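PDB 3JUR: Exo-poly-alpha-D-galacturonosidase from Thermotoga maritima, which probably hydrolyses polygalacturonate, the backbone of pectin, by removing galacturonate units from the chain end. Local coordinates for residues K414-L419 with I430-R435; R324-K329 with I341-N346; G147-D150 with K154-L157; E140-W145 with N210-C215; F33-D38 with S44-R49. One frame throughout, in Å; residues are numbered along the deposited sequence.

Contact 1 of 5, residues K414-L419 with I430-R435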
# COMPACT_ATOMS: atom_id res chain seq x y z
N LYS D 414 -1.89 -15.71 2.70
CA LYS D 414 -1.56 -16.11 1.33
C LYS D 414 -2.64 -15.67 0.33
O LYS D 414 -2.33 -15.02 -0.66
CB LYS D 414 -1.27 -17.61 1.24
CG LYS D 414 0.14 -17.96 1.75
CD LYS D 414 0.41 -19.47 1.78
CE LYS D 414 0.10 -20.08 3.15
NZ LYS D 414 0.71 -21.44 3.26
N ILE D 415 -3.89 -16.03 0.60
CA ILE D 415 -5.02 -15.56 -0.19
C ILE D 415 -5.78 -14.49 0.61
O ILE D 415 -6.08 -14.70 1.79
CB ILE D 415 -5.95 -16.73 -0.58
CG1 ILE D 415 -5.21 -17.66 -1.55
CG2 ILE D 415 -7.27 -16.22 -1.19
CD1 ILE D 415 -5.82 -19.04 -1.69
N SER D 416 -6.04 -13.35 -0.01
CA SER D 416 -6.81 -12.28 0.64
C SER D 416 -8.30 -12.61 0.75
O SER D 416 -8.86 -12.58 1.85
CB SER D 416 -6.63 -10.94 -0.09
OG SER D 416 -5.27 -10.55 -0.05
N VAL D 417 -8.94 -12.92 -0.38
CA VAL D 417 -10.37 -13.22 -0.38
C VAL D 417 -10.69 -14.47 -1.21
O VAL D 417 -10.26 -14.61 -2.36
CB VAL D 417 -11.24 -12.01 -0.86
CG1 VAL D 417 -12.75 -12.36 -0.85
CG2 VAL D 417 -11.00 -10.78 0.01
N LEU D 418 -11.41 -15.40 -0.58
CA LEU D 418 -12.12 -16.43 -1.32
C LEU D 418 -13.58 -16.21 -1.00
O LEU D 418 -13.99 -16.29 0.16
CB LEU D 418 -11.65 -17.84 -0.92
CG LEU D 418 -12.30 -19.02 -1.67
CD1 LEU D 418 -11.42 -20.25 -1.66
CD2 LEU D 418 -13.65 -19.36 -1.05
N LEU D 419 -14.36 -15.89 -2.03
CA LEU D 419 -15.79 -15.66 -1.89
C LEU D 419 -16.54 -16.53 -2.88
O LEU D 419 -16.25 -16.51 -4.07
CB LEU D 419 -16.15 -14.19 -2.11
CG LEU D 419 -17.63 -13.82 -1.94
CD1 LEU D 419 -18.05 -13.83 -0.46
CD2 LEU D 419 -17.97 -12.48 -2.59
N ILE D 430 -6.79 -2.62 4.92
CA ILE D 430 -5.50 -2.94 4.33
C ILE D 430 -5.39 -4.46 4.37
O ILE D 430 -5.55 -5.08 5.42
CB ILE D 430 -4.33 -2.25 5.08
CG1 ILE D 430 -4.52 -0.72 5.10
CG2 ILE D 430 -2.98 -2.64 4.46
CD1 ILE D 430 -3.47 0.08 5.90
N MET D 431 -5.13 -5.05 3.20
CA MET D 431 -5.03 -6.50 3.06
C MET D 431 -3.77 -6.84 2.31
O MET D 431 -3.66 -6.51 1.13
CB MET D 431 -6.23 -7.05 2.29
CG MET D 431 -7.47 -7.19 3.10
SD MET D 431 -8.42 -8.62 2.53
CE MET D 431 -9.13 -9.06 4.10
N ASN D 432 -2.83 -7.49 2.99
CA ASN D 432 -1.51 -7.81 2.42
C ASN D 432 -0.95 -6.66 1.57
O ASN D 432 -0.56 -6.85 0.42
CB ASN D 432 -1.55 -9.11 1.60
CG ASN D 432 -2.12 -10.29 2.39
OD1 ASN D 432 -1.94 -10.40 3.61
ND2 ASN D 432 -2.84 -11.16 1.70
N GLY D 433 -0.95 -5.45 2.14
CA GLY D 433 -0.35 -4.30 1.46
C GLY D 433 -1.26 -3.49 0.55
O GLY D 433 -0.91 -2.36 0.20
N SER D 434 -2.40 -4.05 0.18
CA SER D 434 -3.37 -3.35 -0.67
C SER D 434 -4.36 -2.57 0.19
O SER D 434 -5.00 -3.13 1.08
CB SER D 434 -4.14 -4.34 -1.56
OG SER D 434 -3.38 -4.70 -2.70
N ARG D 435 -4.47 -1.28 -0.08
CA ARG D 435 -5.40 -0.43 0.64
C ARG D 435 -6.70 -0.31 -0.15
O ARG D 435 -6.68 -0.00 -1.34
CB ARG D 435 -4.80 0.97 0.84
CG ARG D 435 -5.13 1.58 2.19
CD ARG D 435 -5.35 3.08 2.10
NE ARG D 435 -6.78 3.40 2.07
CZ ARG D 435 -7.52 3.63 3.16
NH1 ARG D 435 -6.96 3.57 4.36
NH2 ARG D 435 -8.82 3.92 3.05
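The apolar part of this contact is the thioether of M431. Its SD rests 3.9 Å from S416 CB and 4.2 Å from V417 CG2. The M431 chain is bent at chi2 and chi3, with CG lying beside the backbone N (chi1 -79°). I410, M426 and V390 also touch this side chain, and V417 packs on L424 and L447. These residues belong to the last coils of a parallel beta-helix. Strand 415-419 turns a corner at S416, where S416 and V417 face L447 as a classic beta bulge. Segment 430-435 is a tight hairpin closed by a type I' turn from M431 to S434. M431 N donates to S434 O and S434 N to M431 O, both at 2.9 Å. G433 has phi 89°, where a side chain would jam against the preceding carbonyl.

The polar part is at the tip of the hairpin. S416 OG lies 3.1 Å from N432 ND2. The other end of that amide, N432 OD1, accepts a hydrogen bond from A413 N. The hairpin also meets the assembly: S434 OG is hydrogen-bonded to R435 N of a second subunit, and I430 packs on G433 of a third.

Contact 2 of 5, residues R324-K329 with I341-N346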
# COMPACT_ATOMS: atom_id res chain seq x y z
N ARG D 324 -7.99 -20.13 13.40
CA ARG D 324 -8.94 -19.15 12.90
C ARG D 324 -9.30 -18.17 14.00
O ARG D 324 -9.43 -18.56 15.18
CB ARG D 324 -10.23 -19.83 12.40
CG ARG D 324 -9.99 -20.84 11.30
CD ARG D 324 -11.20 -21.70 10.96
NE ARG D 324 -10.72 -22.85 10.19
CZ ARG D 324 -10.24 -23.97 10.72
NH1 ARG D 324 -10.23 -24.14 12.04
NH2 ARG D 324 -9.78 -24.92 9.92
N ALA D 325 -9.50 -16.91 13.64
CA ALA D 325 -9.90 -15.91 14.61
C ALA D 325 -11.41 -15.92 14.80
O ALA D 325 -11.91 -16.04 15.93
CB ALA D 325 -9.40 -14.52 14.21
N LEU D 326 -12.14 -15.81 13.69
CA LEU D 326 -13.59 -15.80 13.67
C LEU D 326 -14.06 -16.89 12.70
O LEU D 326 -13.63 -16.93 11.55
CB LEU D 326 -14.15 -14.44 13.24
CG LEU D 326 -15.67 -14.29 13.04
CD1 LEU D 326 -16.46 -14.50 14.35
CD2 LEU D 326 -16.04 -12.95 12.42
N ARG D 327 -14.94 -17.75 13.18
CA ARG D 327 -15.40 -18.91 12.42
C ARG D 327 -16.91 -19.09 12.57
O ARG D 327 -17.40 -19.25 13.69
CB ARG D 327 -14.65 -20.14 12.93
CG ARG D 327 -14.82 -21.40 12.11
CD ARG D 327 -14.15 -22.57 12.82
NE ARG D 327 -13.94 -23.69 11.91
CZ ARG D 327 -13.60 -24.91 12.31
NH1 ARG D 327 -13.42 -25.17 13.60
NH2 ARG D 327 -13.44 -25.87 11.41
N LEU D 328 -17.64 -19.05 11.46
CA LEU D 328 -19.06 -19.44 11.43
C LEU D 328 -19.24 -20.72 10.60
O LEU D 328 -18.80 -20.79 9.44
CB LEU D 328 -19.94 -18.29 10.90
CG LEU D 328 -20.24 -17.09 11.82
CD1 LEU D 328 -19.00 -16.26 12.14
CD2 LEU D 328 -21.31 -16.20 11.21
N LYS D 329 -19.85 -21.73 11.21
CA LYS D 329 -20.04 -23.05 10.59
C LYS D 329 -21.51 -23.45 10.62
O LYS D 329 -22.16 -23.37 11.66
CB LYS D 329 -19.30 -24.15 11.36
CG LYS D 329 -17.94 -23.82 11.89
CD LYS D 329 -17.30 -25.03 12.56
CE LYS D 329 -17.69 -25.13 14.03
NZ LYS D 329 -16.84 -26.14 14.74
N ILE D 341 -23.60 -10.70 14.51
CA ILE D 341 -22.39 -11.14 15.18
C ILE D 341 -21.37 -10.01 15.01
O ILE D 341 -21.09 -9.59 13.87
CB ILE D 341 -21.83 -12.48 14.59
CG1 ILE D 341 -22.95 -13.53 14.42
CG2 ILE D 341 -20.68 -13.03 15.47
CD1 ILE D 341 -23.65 -13.98 15.73
N PHE D 342 -20.83 -9.53 16.12
CA PHE D 342 -19.96 -8.37 16.13
C PHE D 342 -18.59 -8.73 16.67
O PHE D 342 -18.45 -9.13 17.82
CB PHE D 342 -20.57 -7.23 16.96
CG PHE D 342 -21.86 -6.71 16.41
CD1 PHE D 342 -21.87 -5.59 15.58
CD2 PHE D 342 -23.06 -7.34 16.70
CE1 PHE D 342 -23.06 -5.11 15.06
CE2 PHE D 342 -24.26 -6.87 16.17
CZ PHE D 342 -24.26 -5.75 15.35
N PHE D 343 -17.57 -8.58 15.82
CA PHE D 343 -16.20 -8.97 16.12
C PHE D 343 -15.37 -7.69 16.05
O PHE D 343 -14.89 -7.31 14.98
CB PHE D 343 -15.73 -10.01 15.09
CG PHE D 343 -14.51 -10.77 15.49
CD1 PHE D 343 -14.56 -11.72 16.51
CD2 PHE D 343 -13.30 -10.57 14.82
CE1 PHE D 343 -13.41 -12.45 16.88
CE2 PHE D 343 -12.16 -11.28 15.18
CZ PHE D 343 -12.21 -12.23 16.20
N ILE D 344 -15.21 -7.02 17.20
CA ILE D 344 -14.73 -5.64 17.26
C ILE D 344 -13.47 -5.49 18.11
O ILE D 344 -13.40 -6.03 19.21
CB ILE D 344 -15.81 -4.70 17.91
CG1 ILE D 344 -17.21 -4.96 17.33
CG2 ILE D 344 -15.41 -3.21 17.81
CD1 ILE D 344 -17.35 -4.65 15.85
N ASP D 345 -12.51 -4.72 17.61
CA ASP D 345 -11.29 -4.36 18.36
C ASP D 345 -10.41 -5.55 18.73
O ASP D 345 -9.71 -5.52 19.74
CB ASP D 345 -11.63 -3.55 19.62
CG ASP D 345 -12.35 -2.26 19.31
OD1 ASP D 345 -12.12 -1.69 18.22
OD2 ASP D 345 -13.15 -1.81 20.16
N ASN D 346 -10.42 -6.58 17.90
CA ASN D 346 -9.68 -7.79 18.21
C ASN D 346 -8.31 -7.82 17.56
O ASN D 346 -8.07 -7.13 16.57
CB ASN D 346 -10.50 -9.03 17.83
CG ASN D 346 -11.76 -9.15 18.66
OD1 ASN D 346 -11.71 -9.23 19.88
ND2 ASN D 346 -12.91 -9.18 17.99
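L326 and F343 face each other with their CA atoms 7.7 Å apart. Strands 327-329 and 341-344 run in opposite directions and belong to different sheets. No hydrogen bond joins the segments. The chain turns a corner at A325 and L326, which brings both side chains toward the second segment.

The F343 ring is the centre of the contact. L326 CB sits over one face, 4.0 Å from the centroid and 3° off the normal, a CH-pi contact. N346 ND2 lies 3.2 Å above the opposite face while it is hydrogen-bonded to A314 O. With CG anti to the backbone N (chi1 -164°), the ring reaches past L326, and its CZ comes 4.1 Å from A325 CB. L326 CD2 slides the other way and meets F343 CB at 4.0 Å. L328 CD2 approaches I341 CG1 at 4.5 Å. A valine in place of F343 would probably leave L326 CB and A325 CB without their ring and open a gap between the two strands.

L326, L328, I341 and F343 fill the inside of a parallel beta-helix. On the other side of the strand, R327 has R324 NH1 over one guanidinium face and K329 CD over the other. Both R327 and K329 salt-bridge D261. R327-L328-K329 corresponds to the RIK signature of family 28, here with leucine in the middle, consistent with a place in the active-site cleft, as in relatives.

Contact 3 of 5, residues G147-D150 with K154-L157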
# COMPACT_ATOMS: atom_id res chain seq x y z
N GLY D 147 -11.97 -42.10 18.57
CA GLY D 147 -11.67 -42.96 17.42
C GLY D 147 -10.42 -42.57 16.65
O GLY D 147 -10.18 -43.09 15.56
N LYS D 148 -9.63 -41.65 17.22
CA LYS D 148 -8.38 -41.19 16.62
C LYS D 148 -7.16 -41.83 17.26
O LYS D 148 -7.04 -41.86 18.49
CB LYS D 148 -8.28 -39.67 16.73
CG LYS D 148 -9.01 -38.91 15.64
CD LYS D 148 -8.80 -37.42 15.83
CE LYS D 148 -9.19 -36.64 14.59
NZ LYS D 148 -9.11 -35.18 14.87
N LYS D 149 -6.24 -42.33 16.43
CA LYS D 149 -5.04 -43.05 16.89
C LYS D 149 -4.06 -42.19 17.69
O LYS D 149 -3.51 -42.64 18.70
CB LYS D 149 -4.31 -43.73 15.73
CG LYS D 149 -5.14 -44.75 14.96
CD LYS D 149 -4.27 -45.73 14.20
CE LYS D 149 -5.11 -46.53 13.21
NZ LYS D 149 -4.29 -47.53 12.45
N ASP D 150 -3.84 -40.96 17.24
CA ASP D 150 -2.97 -40.03 17.97
C ASP D 150 -3.52 -39.65 19.35
O ASP D 150 -2.80 -39.07 20.17
CB ASP D 150 -2.66 -38.78 17.13
CG ASP D 150 -3.74 -38.46 16.13
OD1 ASP D 150 -3.88 -39.24 15.15
OD2 ASP D 150 -4.45 -37.45 16.30
N LYS D 154 -7.21 -47.53 19.55
CA LYS D 154 -6.51 -48.67 18.97
C LYS D 154 -7.40 -49.44 18.00
O LYS D 154 -8.62 -49.49 18.17
CB LYS D 154 -5.99 -49.60 20.06
CG LYS D 154 -5.19 -48.87 21.14
CD LYS D 154 -4.07 -49.73 21.69
CE LYS D 154 -3.10 -48.89 22.49
NZ LYS D 154 -2.64 -47.69 21.72
N GLU D 155 -6.78 -50.02 16.98
CA GLU D 155 -7.47 -50.82 15.97
C GLU D 155 -8.27 -51.95 16.59
O GLU D 155 -7.74 -52.74 17.38
CB GLU D 155 -6.46 -51.38 14.96
CG GLU D 155 -7.07 -51.97 13.69
CD GLU D 155 -7.64 -50.91 12.75
OE1 GLU D 155 -8.41 -51.28 11.84
OE2 GLU D 155 -7.32 -49.71 12.91
N GLY D 156 -9.56 -52.02 16.25
CA GLY D 156 -10.45 -53.07 16.73
C GLY D 156 -11.12 -52.77 18.05
O GLY D 156 -11.85 -53.61 18.58
N LEU D 157 -10.86 -51.59 18.60
CA LEU D 157 -11.50 -51.15 19.84
C LEU D 157 -12.68 -50.22 19.52
O LEU D 157 -12.69 -49.59 18.46
CB LEU D 157 -10.49 -50.48 20.78
CG LEU D 157 -9.62 -51.33 21.74
CD1 LEU D 157 -10.41 -51.82 22.96
CD2 LEU D 157 -8.91 -52.50 21.05
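E155 meets K149 across this contact, within a turn that begins at K154. The CA of K154 is 6.2 Å from the CA of K149, the shortest CA-CA distance between the segments. Its CB points away from the other segment. Its carbonyl starts a type II beta turn that ends at L157. K154 O accepts the closing bond from L157 N, at 3.1 Å.

E155 is the second residue of the turn. Its OE2 lies 3.8 Å from K149 NZ, a long salt bridge. The same oxygen is 3.9 Å from K149 CE, so the carboxylate meets the end of the lysine and not its stem. The lysine runs out fully extended beyond CG. The glutamate starts with CG anti to the backbone N (chi1 -167°) and then bends at chi2 (72°), which brings the carboxylate round to the lysine. The lysine runs at a slant to the glutamate. Both are exposed at the surface, so water would probably weaken this attraction, and neither chain is likely to be held rigidly by it.

G156 takes the third position of the turn with phi 88°. A side chain there would strike the carbonyl O of E155, so glycine suits the position. L157 completes the turn, and its carbonyl O accepts a hydrogen bond from W153 NE1.

The two segments bury only 84 Å² between them. They lie on the excursion that leaves the beta-helix after strand 132-134 and returns through helix 161-173. K149 and D150 begin a short 3-10 segment, and the turn 154-157 follows it shortly before that helix.

Contact 4 of 5, residues E140-W145 with N210-C215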
# COMPACT_ATOMS: atom_id res chain seq x y z
N GLU D 140 -5.22 -42.73 27.56
CA GLU D 140 -5.70 -43.99 28.14
C GLU D 140 -7.11 -43.83 28.73
O GLU D 140 -7.76 -44.83 29.06
CB GLU D 140 -4.74 -44.49 29.23
CG GLU D 140 -3.31 -43.96 29.12
CD GLU D 140 -2.46 -44.69 28.10
OE1 GLU D 140 -2.32 -45.92 28.21
OE2 GLU D 140 -1.93 -44.01 27.19
N HIS D 141 -7.57 -42.59 28.87
CA HIS D 141 -8.85 -42.30 29.55
C HIS D 141 -9.72 -41.30 28.80
O HIS D 141 -9.29 -40.18 28.49
CB HIS D 141 -8.60 -41.86 30.99
CG HIS D 141 -7.78 -42.83 31.79
ND1 HIS D 141 -6.40 -42.76 31.86
CD2 HIS D 141 -8.13 -43.91 32.52
CE1 HIS D 141 -5.95 -43.74 32.62
NE2 HIS D 141 -6.98 -44.45 33.03
N TRP D 142 -10.96 -41.72 28.51
CA TRP D 142 -11.94 -40.93 27.74
C TRP D 142 -11.60 -40.68 26.27
O TRP D 142 -12.42 -40.93 25.39
CB TRP D 142 -12.26 -39.59 28.43
CG TRP D 142 -12.81 -39.69 29.83
CD1 TRP D 142 -12.20 -39.27 30.97
CD2 TRP D 142 -14.09 -40.21 30.22
NE1 TRP D 142 -13.01 -39.50 32.06
CE2 TRP D 142 -14.18 -40.08 31.63
CE3 TRP D 142 -15.17 -40.79 29.53
CZ2 TRP D 142 -15.30 -40.50 32.35
CZ3 TRP D 142 -16.28 -41.20 30.25
CH2 TRP D 142 -16.34 -41.06 31.65
N TRP D 143 -10.39 -40.16 25.99
CA TRP D 143 -10.02 -39.73 24.63
C TRP D 143 -10.04 -40.83 23.56
O TRP D 143 -10.43 -40.56 22.42
CB TRP D 143 -8.67 -38.99 24.60
CG TRP D 143 -8.65 -37.65 25.31
CD1 TRP D 143 -9.72 -36.95 25.77
CD2 TRP D 143 -7.49 -36.85 25.60
NE1 TRP D 143 -9.31 -35.77 26.35
CE2 TRP D 143 -7.94 -35.69 26.26
CE3 TRP D 143 -6.12 -37.01 25.37
CZ2 TRP D 143 -7.07 -34.68 26.69
CZ3 TRP D 143 -5.25 -36.02 25.80
CH2 TRP D 143 -5.73 -34.86 26.45
N PRO D 144 -9.62 -42.07 23.91
CA PRO D 144 -9.74 -43.14 22.91
C PRO D 144 -11.14 -43.30 22.32
O PRO D 144 -11.27 -43.79 21.19
CB PRO D 144 -9.35 -44.39 23.70
CG PRO D 144 -8.39 -43.89 24.71
CD PRO D 144 -8.87 -42.52 25.10
N TRP D 145 -12.17 -42.88 23.05
CA TRP D 145 -13.55 -43.00 22.57
C TRP D 145 -13.84 -42.20 21.30
O TRP D 145 -14.78 -42.52 20.57
CB TRP D 145 -14.54 -42.64 23.68
CG TRP D 145 -14.61 -43.66 24.80
CD1 TRP D 145 -13.77 -44.72 25.00
CD2 TRP D 145 -15.55 -43.68 25.88
NE1 TRP D 145 -14.13 -45.41 26.13
CE2 TRP D 145 -15.22 -44.80 26.69
CE3 TRP D 145 -16.63 -42.87 26.25
CZ2 TRP D 145 -15.95 -45.13 27.84
CZ3 TRP D 145 -17.36 -43.20 27.39
CH2 TRP D 145 -17.01 -44.32 28.18
N ASN D 210 -7.03 -31.47 31.35
CA ASN D 210 -7.34 -32.87 31.07
C ASN D 210 -8.85 -33.13 30.97
O ASN D 210 -9.39 -34.00 31.66
CB ASN D 210 -6.71 -33.81 32.13
CG ASN D 210 -5.23 -33.54 32.38
OD1 ASN D 210 -4.43 -33.45 31.46
ND2 ASN D 210 -4.87 -33.45 33.65
N SER D 211 -9.51 -32.36 30.12
CA SER D 211 -10.96 -32.47 29.94
C SER D 211 -11.31 -33.66 29.04
O SER D 211 -10.64 -33.88 28.02
CB SER D 211 -11.52 -31.18 29.35
OG SER D 211 -12.91 -31.29 29.10
N PRO D 212 -12.36 -34.42 29.42
CA PRO D 212 -12.83 -35.53 28.58
C PRO D 212 -13.23 -35.05 27.19
O PRO D 212 -12.87 -35.68 26.19
CB PRO D 212 -14.05 -36.05 29.35
CG PRO D 212 -13.74 -35.73 30.77
CD PRO D 212 -13.05 -34.39 30.72
N MET D 213 -13.94 -33.93 27.15
CA MET D 213 -14.47 -33.33 25.93
C MET D 213 -14.64 -31.81 26.17
O MET D 213 -13.66 -31.14 26.51
CB MET D 213 -15.77 -34.04 25.52
CG MET D 213 -16.18 -33.80 24.08
SD MET D 213 -17.46 -34.94 23.56
CE MET D 213 -18.03 -34.15 22.05
N TRP D 214 -15.86 -31.28 26.02
CA TRP D 214 -16.07 -29.82 26.19
C TRP D 214 -15.86 -29.41 27.65
O TRP D 214 -16.30 -30.11 28.57
CB TRP D 214 -17.46 -29.38 25.72
CG TRP D 214 -17.80 -29.70 24.28
CD1 TRP D 214 -16.99 -30.27 23.34
CD2 TRP D 214 -19.05 -29.43 23.62
NE1 TRP D 214 -17.66 -30.39 22.14
CE2 TRP D 214 -18.92 -29.88 22.29
CE3 TRP D 214 -20.27 -28.87 24.04
CZ2 TRP D 214 -19.97 -29.77 21.36
CZ3 TRP D 214 -21.30 -28.75 23.11
CH2 TRP D 214 -21.15 -29.21 21.79
N CYS D 215 -15.18 -28.28 27.85
CA CYS D 215 -14.72 -27.91 29.19
C CYS D 215 -15.80 -27.22 30.01
O CYS D 215 -16.16 -27.70 31.09
CB CYS D 215 -13.44 -27.08 29.14
SG CYS D 215 -12.00 -27.97 28.46
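W142 and P212 bring the two backbones close, with their CA atoms 5.5 Å apart. The contact ties an excursion to the body of a parallel beta-helix. Segment 140-145 follows strand 132-134 and runs into a 3-10 segment, 143-145. Segment 210-215 is the bend between strands 207-209 and 216-219.

The proline ring of P212 runs alongside the indole of W142, in the same direction. P212 CG sits over the five-membered ring of W142, 4.0 Å from its centroid and 18° off the normal, a CH-pi contact. P212 CB is 3.9 Å from W142 CG. Y97 meets the W142 ring edge-to-face.

W143 makes the polar link. Its CG lies beside the backbone N (chi1 -67°), and the indole N-H is directed at the second segment. W143 NE1 donates to S211 O at 2.9 Å, with an N-H...O angle of 161°. The acceptor lies close to the ring plane. P212 O is also at this edge, 3.4 Å from W143 CD1, and accepts a hydrogen bond from R189. A leucine in place of W143 would probably cost S211 O an indole donor and leave P212 O without its aromatic neighbour.

N238 ND2 also donates to S211 O. N238 and the following D239 fall in the sequence corresponding to the NTD signature of family 28, so this bend probably adjoins the active-site region. Within the bend, S211 OG donates to M213 O at 2.7 Å, from above the carbonyl plane.

Contact 5 of 5, residues F33-D38 with S44-R49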
# COMPACT_ATOMS: atom_id res chain seq x y z
N PHE D 33 -15.60 -33.66 56.38
CA PHE D 33 -16.48 -34.71 55.86
C PHE D 33 -15.72 -35.95 55.37
O PHE D 33 -16.18 -36.65 54.47
CB PHE D 33 -17.40 -34.15 54.77
CG PHE D 33 -18.30 -33.05 55.24
CD1 PHE D 33 -19.53 -33.34 55.81
CD2 PHE D 33 -17.91 -31.72 55.12
CE1 PHE D 33 -20.37 -32.32 56.25
CE2 PHE D 33 -18.73 -30.70 55.56
CZ PHE D 33 -19.97 -30.99 56.13
N GLY D 34 -14.57 -36.21 55.98
CA GLY D 34 -13.82 -37.44 55.71
C GLY D 34 -12.86 -37.40 54.53
O GLY D 34 -12.18 -38.38 54.25
N ALA D 35 -12.82 -36.26 53.83
CA ALA D 35 -11.93 -36.08 52.68
C ALA D 35 -10.46 -35.97 53.10
O ALA D 35 -10.15 -35.59 54.23
CB ALA D 35 -12.32 -34.85 51.89
N ARG D 36 -9.57 -36.32 52.18
CA ARG D 36 -8.14 -36.17 52.36
C ARG D 36 -7.53 -35.70 51.04
O ARG D 36 -7.85 -36.23 49.97
CB ARG D 36 -7.51 -37.50 52.80
CG ARG D 36 -6.21 -37.36 53.58
CD ARG D 36 -6.13 -38.40 54.69
NE ARG D 36 -7.24 -38.25 55.63
CZ ARG D 36 -7.62 -39.16 56.52
NH1 ARG D 36 -6.99 -40.32 56.63
NH2 ARG D 36 -8.66 -38.90 57.31
N GLY D 37 -6.65 -34.70 51.13
CA GLY D 37 -5.99 -34.16 49.95
C GLY D 37 -4.70 -34.89 49.60
O GLY D 37 -3.76 -34.28 49.09
N ASP D 38 -4.67 -36.19 49.86
CA ASP D 38 -3.49 -37.03 49.61
C ASP D 38 -3.42 -37.58 48.18
O ASP D 38 -2.47 -38.28 47.83
CB ASP D 38 -3.42 -38.18 50.64
CG ASP D 38 -4.67 -39.07 50.64
OD1 ASP D 38 -5.49 -38.99 49.70
OD2 ASP D 38 -4.83 -39.86 51.60
N SER D 44 -15.53 -38.75 47.05
CA SER D 44 -16.85 -38.68 46.41
C SER D 44 -17.98 -38.35 47.39
O SER D 44 -18.75 -37.42 47.16
CB SER D 44 -17.18 -39.99 45.67
OG SER D 44 -16.33 -40.19 44.55
N GLU D 45 -18.06 -39.12 48.47
CA GLU D 45 -19.09 -38.94 49.50
C GLU D 45 -18.87 -37.67 50.33
O GLU D 45 -19.83 -37.09 50.84
CB GLU D 45 -19.14 -40.15 50.44
CG GLU D 45 -19.76 -41.39 49.81
CD GLU D 45 -21.26 -41.25 49.62
OE1 GLU D 45 -22.00 -41.20 50.63
OE2 GLU D 45 -21.70 -41.20 48.45
N SER D 46 -17.61 -37.27 50.47
CA SER D 46 -17.26 -36.05 51.16
C SER D 46 -17.94 -34.85 50.50
O SER D 46 -18.57 -34.05 51.18
CB SER D 46 -15.75 -35.86 51.20
OG SER D 46 -15.13 -36.97 51.84
N PHE D 47 -17.82 -34.77 49.18
CA PHE D 47 -18.48 -33.73 48.40
C PHE D 47 -19.99 -33.78 48.57
O PHE D 47 -20.63 -32.76 48.81
CB PHE D 47 -18.12 -33.81 46.91
CG PHE D 47 -16.78 -33.21 46.58
CD1 PHE D 47 -16.65 -31.84 46.42
CD2 PHE D 47 -15.65 -34.01 46.45
CE1 PHE D 47 -15.41 -31.27 46.13
CE2 PHE D 47 -14.42 -33.46 46.16
CZ PHE D 47 -14.30 -32.08 46.00
N LYS D 48 -20.55 -34.99 48.46
CA LYS D 48 -22.00 -35.17 48.48
C LYS D 48 -22.60 -34.76 49.83
O LYS D 48 -23.62 -34.08 49.88
CB LYS D 48 -22.36 -36.62 48.14
CG LYS D 48 -23.74 -36.80 47.50
CD LYS D 48 -24.46 -38.03 48.03
CE LYS D 48 -25.34 -37.67 49.24
NZ LYS D 48 -25.79 -38.85 50.06
N ARG D 49 -21.94 -35.15 50.92
CA ARG D 49 -22.42 -34.83 52.26
C ARG D 49 -22.24 -33.35 52.59
O ARG D 49 -23.09 -32.74 53.24
CB ARG D 49 -21.72 -35.70 53.30
CG ARG D 49 -22.66 -36.32 54.33
CD ARG D 49 -21.88 -36.90 55.51
NE ARG D 49 -20.64 -37.54 55.08
CZ ARG D 49 -19.56 -37.69 55.84
NH1 ARG D 49 -19.53 -37.24 57.09
NH2 ARG D 49 -18.49 -38.29 55.34
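Helix 44-57 lies at the N-terminal end of the beta-helix, consistent with the N-terminal helical cap common in pectate-lyase-like beta-helices, and the F33-A35 loop packs against its first turns. F33 and S46 meet most closely, with CA atoms 4.9 Å apart. S46 OG donates a hydrogen bond to F33 O at 2.8 Å, reaching the oxygen from above the carbonyl plane. The hydroxyl is put there by its torsion, which sets OG beside the backbone N (chi1 -59°). S46 CA adds a C-H...O contact to the same oxygen, at 3.5 Å. A35 packs on this serine, with its CB 3.6 Å from S46 CB.

R49 lies across F33. Ring and guanidinium planes are 79° apart, so they do not stack. Further along the helix, A50 and E53 also touch the F33 side chain. G34 has phi 86°, where a side chain would jam against the carbonyl of F33. F47 points the other way, into L62 and V64 of the beta-helix. R49 is bent at chi3, which folds its guanidinium back over F33; F33 CB lies 4.2 Å above the centre of its plane.

The contacts are spread along a parallel beta-helix. Contact 5 is at the N-terminal end and contact 1 in the last coils, with centres about 57 Å apart on opposite sides of the chain's centre. Contact 2 is on the same side as contact 1, and their centres are about 17 Å apart. Strands 327-329 and 415-419 lie in the same sheet. Contact 3 is nested in the excursion closed by contact 4, about 14 Å away between centres. Contacts 2 and 4 come within about 8 Å at their nearest atoms. Both carry or touch family 28 signature sequences, so the probable active-site cleft lies near them. Contact 1 alone touches other subunits.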